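Local coordinates for protein nucleoside 2-deoxyribosyltransferase (Enterococcus faecalis, PDB 7M5H) that probably cleaves the N-glycosidic bond of deoxynucleotides, possibly as a 5-hydroxymethyl-dUMP N-hydrolase, at residues S70-A75 with G97-A102. Numbering follows the deposited sequence.
Sequences SDLLVA and GIPVVA
Leu73 and Val100 lie side by side on one face of a parallel sheet; Leu73 carries CG anti to the backbone N (chi1 -172°), beside its own carbonyl carbon, and from there CD2 lies 3.7 Å from Val100 CG1. Ala75 continues this face, its CB 4.1 Å from the same Val100 CG1. On the other face Leu72 reaches across with CD1, which rests 3.8 Å from Val101 CG2 and also meets the Pro99 ring and carbonyl oxygen. Between these apolar layers runs the parallel ladder: Leu73 N donates to Pro99 O (3.0 Å), Val101 N to Leu73 O (2.9 Å) and Ala75 N to Val101 O (3.1 Å). CA-H...O contacts, among them Val74 CA to Val101 O, lie alongside these bonds. Just before the strands begin, Ile98 lays CD1 against Ser70 O (3.7 Å) and Pro99 places CD 3.5 Å from Asp71 O; Asp71 OD2 accepts a hydrogen bond from the backbone N of Lys6. The pair exemplifies the beta-alpha-beta unit of a Rossmann-like fold: helix 84-96 joins the strands and covers Ala75 and Val100, helix 150-159 packs on Val74 and Val101, and strand 5-10 flanks 72-76.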
loop_
_atom_site.group_PDB
_atom_site.type_symbol
_atom_site.label_atom_id
_atom_site.label_comp_id
_atom_site.label_asym_id
_atom_site.label_seq_id
_atom_site.Cartn_x
_atom_site.Cartn_y
_atom_site.Cartn_z
ATOM N N SER B 70 -0.032 -14.299 -24.403
ATOM C CA SER B 70 -1.293 -13.607 -24.613
ATOM C C SER B 70 -1.164 -12.571 -25.722
ATOM O O SER B 70 -0.076 -12.064 -26.006
ATOM C CB SER B 70 -1.764 -12.931 -23.324
ATOM O OG SER B 70 -0.867 -11.907 -22.929
ATOM N N ASP B 71 -2.297 -12.268 -26.354
ATOM C CA ASP B 71 -2.368 -11.213 -27.356
ATOM C C ASP B 71 -2.794 -9.880 -26.760
ATOM O O ASP B 71 -2.527 -8.833 -27.357
ATOM C CB ASP B 71 -3.346 -11.601 -28.468
ATOM C CG ASP B 71 -2.974 -12.903 -29.146
ATOM O OD1 ASP B 71 -1.816 -13.031 -29.596
ATOM O OD2 ASP B 71 -3.839 -13.801 -29.222
ATOM N N LEU B 72 -3.443 -9.906 -25.598
ATOM C CA LEU B 72 -3.941 -8.713 -24.935
ATOM C C LEU B 72 -3.932 -8.964 -23.435
ATOM O O LEU B 72 -4.248 -10.067 -22.985
ATOM C CB LEU B 72 -5.357 -8.360 -25.407
ATOM C CG LEU B 72 -6.081 -7.248 -24.647
ATOM C CD1 LEU B 72 -5.409 -5.905 -24.894
ATOM C CD2 LEU B 72 -7.554 -7.198 -25.026
ATOM N N LEU B 73 -3.567 -7.943 -22.670
ATOM C CA LEU B 73 -3.522 -8.030 -21.217
ATOM C C LEU B 73 -4.568 -7.088 -20.637
ATOM O O LEU B 73 -4.550 -5.885 -20.919
ATOM C CB LEU B 73 -2.127 -7.687 -20.693
ATOM C CG LEU B 73 -1.858 -7.923 -19.206
ATOM C CD1 LEU B 73 -0.589 -8.738 -19.022
ATOM C CD2 LEU B 73 -1.752 -6.603 -18.460
ATOM N N VAL B 74 -5.486 -7.638 -19.848
ATOM C CA VAL B 74 -6.462 -6.852 -19.104
ATOM C C VAL B 74 -5.964 -6.738 -17.670
ATOM O O VAL B 74 -5.698 -7.753 -17.017
ATOM C CB VAL B 74 -7.861 -7.486 -19.162
ATOM C CG1 VAL B 74 -8.827 -6.723 -18.268
ATOM C CG2 VAL B 74 -8.369 -7.512 -20.595
ATOM N N ALA B 75 -5.828 -5.507 -17.182
ATOM C CA ALA B 75 -5.233 -5.242 -15.880
ATOM C C ALA B 75 -6.199 -4.465 -14.999
ATOM O O ALA B 75 -6.825 -3.499 -15.445
ATOM C CB ALA B 75 -3.920 -4.467 -16.022
ATOM N N GLY B 97 5.695 -5.540 -26.173
ATOM C CA GLY B 97 4.768 -5.046 -27.171
ATOM C C GLY B 97 3.373 -5.620 -27.093
ATOM O O GLY B 97 2.652 -5.600 -28.094
ATOM N N ILE B 98 2.966 -6.130 -25.936
ATOM C CA ILE B 98 1.635 -6.695 -25.753
ATOM C C ILE B 98 0.725 -5.590 -25.218
ATOM O O ILE B 98 1.001 -5.058 -24.131
ATOM C CB ILE B 98 1.660 -7.897 -24.802
ATOM C CG1 ILE B 98 2.535 -9.011 -25.385
ATOM C CG2 ILE B 98 0.250 -8.401 -24.539
ATOM C CD1 ILE B 98 2.724 -10.194 -24.460
ATOM N N PRO B 99 -0.338 -5.220 -25.929
ATOM C CA PRO B 99 -1.180 -4.108 -25.472
ATOM C C PRO B 99 -1.883 -4.425 -24.161
ATOM O O PRO B 99 -2.134 -5.584 -23.824
ATOM C CB PRO B 99 -2.187 -3.930 -26.617
ATOM C CG PRO B 99 -2.200 -5.250 -27.324
ATOM C CD PRO B 99 -0.803 -5.786 -27.206
ATOM N N VAL B 100 -2.201 -3.366 -23.417
ATOM C CA VAL B 100 -2.801 -3.479 -22.092
ATOM C C VAL B 100 -4.032 -2.585 -22.034
ATOM O O VAL B 100 -3.941 -1.381 -22.301
ATOM C CB VAL B 100 -1.814 -3.097 -20.976
ATOM C CG1 VAL B 100 -2.499 -3.164 -19.621
ATOM C CG2 VAL B 100 -0.590 -4.000 -21.009
ATOM N N VAL B 101 -5.175 -3.167 -21.681
ATOM C CA VAL B 101 -6.399 -2.422 -21.404
ATOM C C VAL B 101 -6.674 -2.531 -19.911
ATOM O O VAL B 101 -6.910 -3.630 -19.395
ATOM C CB VAL B 101 -7.587 -2.946 -22.226
ATOM C CG1 VAL B 101 -8.856 -2.195 -21.855
ATOM C CG2 VAL B 101 -7.302 -2.811 -23.714
ATOM N N ALA B 102 -6.642 -1.397 -19.216
ATOM C CA ALA B 102 -6.718 -1.370 -17.764
ATOM C C ALA B 102 -8.054 -0.806 -17.291
ATOM O O ALA B 102 -8.638 0.075 -17.929
ATOM C CB ALA B 102 -5.575 -0.542 -17.171
#